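Local coordinates for HIAXHD3 (PDB 3ZXJ), which removes arabinofuranosyl side chains as an exo-acting arabinofuranosidase of glycoside hydrolase family 43, probably from xylan, at residues 17-22 against 263-268; 355-360 against 521-526. All coordinates share one frame; numbering follows the deposited sequence. Where two conformers were deposited one is given.

Contact 1 of 2, residues 17-22 against 263-268; sequences HPDLEV and VAFMDA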
loop_
_atom_site.group_PDB
_atom_site.type_symbol
_atom_site.label_atom_id
_atom_site.label_comp_id
_atom_site.label_asym_id
_atom_site.label_seq_id
_atom_site.Cartn_x
_atom_site.Cartn_y
_atom_site.Cartn_z
ATOM N N HIS A 17 -0.273 1.556 -4.057
ATOM C CA HIS A 17 -0.605 0.140 -3.848
ATOM C C HIS A 17 0.272 -0.714 -4.741
ATOM O O HIS A 17 -0.183 -1.240 -5.758
ATOM C CB HIS A 17 -2.109 -0.116 -4.081
ATOM C CG HIS A 17 -2.972 0.177 -2.859
ATOM N ND1 HIS A 17 -3.005 -0.652 -1.785
ATOM C CD2 HIS A 17 -3.832 1.237 -2.567
ATOM C CE1 HIS A 17 -3.849 -0.160 -0.865
ATOM N NE2 HIS A 17 -4.362 1.005 -1.348
ATOM N N PRO A 18 1.566 -0.863 -4.367
ATOM C CA PRO A 18 2.558 -1.465 -5.234
ATOM C C PRO A 18 2.518 -3.002 -5.228
ATOM O O PRO A 18 1.869 -3.597 -4.384
ATOM C CB PRO A 18 3.882 -1.001 -4.602
ATOM C CG PRO A 18 3.580 -0.885 -3.128
ATOM C CD PRO A 18 2.167 -0.325 -3.130
ATOM N N ASP A 19 3.228 -3.602 -6.189
ATOM C CA ASP A 19 3.478 -5.056 -6.241
ATOM C C ASP A 19 2.167 -5.841 -6.322
ATOM O O ASP A 19 2.019 -6.926 -5.736
ATOM C CB ASP A 19 4.321 -5.524 -5.037
ATOM C CG ASP A 19 5.697 -4.877 -4.999
ATOM O OD1 ASP A 19 6.258 -4.661 -6.094
ATOM O OD2 ASP A 19 6.199 -4.564 -3.880
ATOM N N LEU A 20 1.224 -5.281 -7.077
ATOM C CA LEU A 20 -0.131 -5.779 -7.071
ATOM C C LEU A 20 -0.271 -7.211 -7.588
ATOM O O LEU A 20 0.471 -7.666 -8.476
ATOM C CB LEU A 20 -1.047 -4.825 -7.850
ATOM C CG LEU A 20 -0.848 -4.733 -9.371
ATOM C CD1 LEU A 20 -1.777 -5.738 -10.061
ATOM C CD2 LEU A 20 -1.151 -3.320 -9.876
ATOM N N GLU A 21 -1.219 -7.918 -6.992
ATOM C CA GLU A 21 -1.742 -9.148 -7.556
ATOM C C GLU A 21 -3.248 -8.924 -7.753
ATOM O O GLU A 21 -3.898 -8.380 -6.868
ATOM C CB GLU A 21 -1.479 -10.311 -6.606
ATOM C CG GLU A 21 -2.249 -11.575 -6.938
ATOM C CD GLU A 21 -1.376 -12.658 -7.517
ATOM O OE1 GLU A 21 -0.477 -13.103 -6.800
ATOM O OE2 GLU A 21 -1.599 -13.076 -8.662
ATOM N N VAL A 22 -3.783 -9.335 -8.902
ATOM C CA VAL A 22 -5.214 -9.202 -9.159
ATOM C C VAL A 22 -5.817 -10.537 -9.586
ATOM O O VAL A 22 -5.191 -11.312 -10.328
ATOM C CB VAL A 22 -5.478 -8.087 -10.191
ATOM C CG1 VAL A 22 -4.734 -8.369 -11.508
ATOM C CG2 VAL A 22 -6.971 -7.889 -10.414
ATOM N N VAL A 263 -3.313 -5.251 -15.507
ATOM C CA VAL A 263 -3.219 -4.239 -14.449
ATOM C C VAL A 263 -1.746 -4.160 -14.042
ATOM O O VAL A 263 -1.196 -5.071 -13.405
ATOM C CB VAL A 263 -4.109 -4.574 -13.233
ATOM C CG1 VAL A 263 -4.152 -3.440 -12.210
ATOM C CG2 VAL A 263 -5.525 -4.964 -13.675
ATOM N N ALA A 264 -1.122 -3.052 -14.417
ATOM C CA ALA A 264 0.269 -2.801 -14.105
ATOM C C ALA A 264 0.329 -1.628 -13.134
ATOM O O ALA A 264 -0.694 -1.046 -12.814
ATOM C CB ALA A 264 1.003 -2.448 -15.381
ATOM N N PHE A 265 1.526 -1.274 -12.667
ATOM C CA PHE A 265 1.665 -0.014 -11.924
ATOM C C PHE A 265 2.769 0.882 -12.481
ATOM O O PHE A 265 3.624 0.399 -13.242
ATOM C CB PHE A 265 1.798 -0.241 -10.400
ATOM C CG PHE A 265 2.951 -1.124 -9.997
ATOM C CD1 PHE A 265 4.231 -0.595 -9.836
ATOM C CD2 PHE A 265 2.739 -2.477 -9.732
ATOM C CE1 PHE A 265 5.286 -1.406 -9.437
ATOM C CE2 PHE A 265 3.799 -3.298 -9.330
ATOM C CZ PHE A 265 5.067 -2.752 -9.204
HETATM N N MSE A 266 2.723 2.168 -12.114
HETATM C CA MSE A 266 3.731 3.151 -12.529
HETATM C C MSE A 266 4.476 3.650 -11.329
HETATM O O MSE A 266 3.944 3.619 -10.221
HETATM C CB MSE A 266 2.989 4.354 -13.110
HETATM C CG MSE A 266 2.281 3.903 -14.376
HETATM SE SE MSE A 266 1.883 5.468 -15.486
HETATM C CE MSE A 266 3.600 5.637 -16.440
ATOM N N ASP A 267 5.712 4.117 -11.540
ATOM C CA ASP A 267 6.549 4.715 -10.485
ATOM C C ASP A 267 6.219 6.212 -10.336
ATOM O O ASP A 267 7.052 7.087 -10.619
ATOM C CB ASP A 267 8.030 4.480 -10.807
ATOM C CG ASP A 267 8.442 3.025 -10.604
ATOM O OD1 ASP A 267 7.882 2.374 -9.694
ATOM O OD2 ASP A 267 9.293 2.505 -11.362
ATOM N N ALA A 268 4.986 6.492 -9.909
ATOM C CA ALA A 268 4.491 7.867 -9.818
ATOM C C ALA A 268 4.976 8.586 -8.553
ATOM O O ALA A 268 4.203 9.254 -7.871
ATOM C CB ALA A 268 2.967 7.869 -9.885
#

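Contact 2 of 2, residues 355-360 against 521-526; sequences ILRTAT and GGEVKV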
loop_
_atom_site.group_PDB
_atom_site.type_symbol
_atom_site.label_atom_id
_atom_site.label_comp_id
_atom_site.label_asym_id
_atom_site.label_seq_id
_atom_site.Cartn_x
_atom_site.Cartn_y
_atom_site.Cartn_z
ATOM N N ILE A 355 -7.696 7.744 21.096
ATOM C CA ILE A 355 -6.725 8.266 22.032
ATOM C C ILE A 355 -5.357 7.700 21.707
ATOM O O ILE A 355 -5.215 6.475 21.597
ATOM C CB ILE A 355 -7.055 7.898 23.479
ATOM C CG1 ILE A 355 -8.397 8.531 23.892
ATOM C CG2 ILE A 355 -5.915 8.340 24.399
ATOM C CD1 ILE A 355 -8.766 8.108 25.298
ATOM N N LEU A 356 -4.364 8.588 21.563
ATOM C CA LEU A 356 -2.971 8.181 21.420
ATOM C C LEU A 356 -2.231 8.604 22.676
ATOM O O LEU A 356 -1.977 9.792 22.888
ATOM C CB LEU A 356 -2.309 8.844 20.199
ATOM C CG LEU A 356 -2.872 8.533 18.807
ATOM C CD1 LEU A 356 -2.216 9.397 17.724
ATOM C CD2 LEU A 356 -2.741 7.059 18.483
ATOM N N ARG A 357 -1.929 7.637 23.535
ATOM C CA ARG A 357 -1.072 7.926 24.690
ATOM C C ARG A 357 0.364 7.796 24.237
ATOM O O ARG A 357 0.650 6.982 23.343
ATOM C CB ARG A 357 -1.393 6.965 25.845
ATOM C CG ARG A 357 -2.823 7.143 26.337
ATOM C CD ARG A 357 -3.244 6.155 27.432
ATOM N NE ARG A 357 -3.422 4.782 26.923
ATOM C CZ ARG A 357 -4.418 4.359 26.130
ATOM N NH1 ARG A 357 -5.384 5.173 25.727
ATOM N NH2 ARG A 357 -4.454 3.088 25.748
ATOM N N THR A 358 1.273 8.599 24.787
ATOM C CA THR A 358 2.666 8.495 24.315
ATOM C C THR A 358 3.191 7.078 24.620
ATOM O O THR A 358 2.960 6.540 25.705
ATOM C CB THR A 358 3.594 9.556 24.945
ATOM O OG1 THR A 358 3.489 9.491 26.362
ATOM C CG2 THR A 358 3.196 11.005 24.497
ATOM N N ALA A 359 3.921 6.512 23.663
ATOM C CA ALA A 359 4.389 5.120 23.723
ATOM C C ALA A 359 5.908 5.006 23.741
ATOM O O ALA A 359 6.459 3.960 24.133
ATOM C CB ALA A 359 3.795 4.315 22.554
ATOM N N THR A 360 6.589 6.079 23.345
ATOM C CA THR A 360 8.064 6.070 23.244
ATOM C C THR A 360 8.599 7.386 23.779
ATOM O O THR A 360 8.048 8.457 23.473
ATOM C CB THR A 360 8.560 5.923 21.780
ATOM O OG1 THR A 360 7.952 4.790 21.163
ATOM C CG2 THR A 360 10.075 5.751 21.726
ATOM N N GLY A 521 3.016 9.196 29.582
ATOM C CA GLY A 521 1.922 9.627 30.443
ATOM C C GLY A 521 0.899 10.516 29.758
ATOM O O GLY A 521 -0.289 10.448 30.096
ATOM N N GLY A 522 1.350 11.329 28.811
ATOM C CA GLY A 522 0.469 12.303 28.146
ATOM C C GLY A 522 -0.348 11.652 27.044
ATOM O O GLY A 522 -0.033 10.530 26.597
ATOM N N GLU A 523 -1.402 12.328 26.595
ATOM C CA GLU A 523 -2.197 11.771 25.516
ATOM C C GLU A 523 -2.758 12.869 24.681
ATOM O O GLU A 523 -2.949 14.009 25.156
ATOM C CB GLU A 523 -3.335 10.856 26.020
ATOM C CG GLU A 523 -4.465 11.565 26.742
ATOM C CD GLU A 523 -5.524 10.614 27.280
ATOM O OE1 GLU A 523 -5.167 9.700 28.056
ATOM O OE2 GLU A 523 -6.722 10.789 26.925
ATOM N N VAL A 524 -3.009 12.530 23.429
ATOM C CA VAL A 524 -3.857 13.387 22.598
ATOM C C VAL A 524 -5.046 12.598 22.088
ATOM O O VAL A 524 -4.997 11.371 21.974
ATOM C CB VAL A 524 -3.090 14.014 21.416
ATOM C CG1 VAL A 524 -1.827 14.751 21.874
ATOM C CG2 VAL A 524 -2.760 12.980 20.377
ATOM N N LYS A 525 -6.131 13.296 21.802
ATOM C CA LYS A 525 -7.265 12.626 21.204
ATOM C C LYS A 525 -7.393 13.085 19.760
ATOM O O LYS A 525 -7.418 14.285 19.477
ATOM C CB LYS A 525 -8.551 12.911 22.002
ATOM C CG LYS A 525 -9.804 12.374 21.319
ATOM C CD LYS A 525 -11.089 12.828 22.001
ATOM C CE LYS A 525 -11.416 11.989 23.218
ATOM N NZ LYS A 525 -12.829 12.292 23.660
ATOM N N VAL A 526 -7.450 12.124 18.849
ATOM C CA VAL A 526 -7.709 12.442 17.470
ATOM C C VAL A 526 -9.213 12.332 17.271
ATOM O O VAL A 526 -9.774 11.252 17.273
ATOM C CB VAL A 526 -6.947 11.498 16.539
ATOM C CG1 VAL A 526 -7.064 11.949 15.080
ATOM C CG2 VAL A 526 -5.501 11.418 16.974
HETATM O O HOH W 1 3.918 11.752 27.893
HETATM O O HOH W 2 1.619 7.410 27.990
#

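Contact 1 of 2, residues 17-22 against 263-268
L20 and V263 make the apolar centre of this contact, their side chains crossing at about a right angle. Chi1 of L20 is 68°, which sets CG between its own backbone N and carbonyl carbon and drops both methyls onto the strand 260-267. L20 CD2 lies 3.8 Å from V263 CG1, while L20 CD1 rests 3.5 Å from V263 O. L20 CD2 also reaches the ring edge of F265, in the ring plane and 4.0 Å from F265 CD2, and so is held between a branched side chain and an aromatic rim. Two residues on, V22 CG1 meets V263 CG2 at 4.1 Å.

The second group of contacts belongs to the F265 ring, which points from its strand toward the loop at P18 and D19. F265 CE2 comes within 3.2 Å of D19 N, approached obliquely, and F265 CZ lies 3.8 Å from D19 OD1; carboxylate and ring planes are 77° apart. H248 meets the ring of F265 from outside the two segments.

Polar groups of 17-22 are bonded to other parts of the chain. D19 OD2 is hydrogen-bonded to S34 OG and to a bound BTB molecule, probably a crystallisation component, which suggests that D19 lines the substrate pocket. R195 binds the carbonyl oxygens of D19 and L20.

In the five-bladed β-propeller of this family, the contact sets the start of the first blade against the fifth, where the ring of blades closes. Its chemistry is almost wholly van der Waals: shape complementarity of methyls and an aromatic ring probably sets the spacing between the blades, while the bonds to S34 and R195 are likely to fix the orientation of the backbone and carboxylate at D19.

Contact 2 of 2, residues 355-360 against 521-526
I355 and E523 meet on one face of an antiparallel β-sheet in the concanavalin A-like β-sandwich, where strand 354-357 runs beside strand 523-533. E523, extended beyond CG, crosses I355 obliquely, and E523 OE2 lies 3.6 Å from I355 CG2 and also close to I355 CD1. The stem of E523 runs alongside R357, with E523 CB 3.8 Å from R357 CG, yet the guanidinium turns to T345 OG1 and S342 O, and R357 NH1 stays 5.1 Å from E523 OE1. With an alanine in place of E523, the I355 methyls would probably lose the carboxylate lying over them, and R357 would be likely to lose a nearby opposite charge.

L356 points to the opposite face, into the sandwich. With CG anti to the carbonyl carbon (chi1 -62°), the L356 branch is brought to V526, and L356 CD1 packs 3.9 Å from V526 CG2, with V512 of the facing sheet touching both residues. Its backbone pairs with V524 in both directions: L356 N binds V524 O at 2.9 Å in a nearly straight bond of 167°, and L356 O accepts from V524 N while also taking a bond from N514 ND2.

Past the last strand pair, T358 N donates to G522 O at 3.0 Å. Two waters extend the pairing there: one joins T358 OG1 to G522 N, and the other donates to T358 O and accepts from G521 N, 2.8 Å from each.

From the N terminus, the chain enters the first propeller blade at 17-22, passes through the intervening blades and returns at 263-268 in the fifth, so contact 1 closes a loop that spans nearly the whole propeller. Only after that loop is complete does the chain reach the C-terminal sandwich. There contact 2 closes a second loop, bringing 521-526, near the end of the chain, back beside 355-360 near the domain's start. The loops follow in series and neither nest nor cross. The contacts lie with centres about 35 Å apart and nearest atoms about 20 Å apart, each joining early and late parts of its own domain.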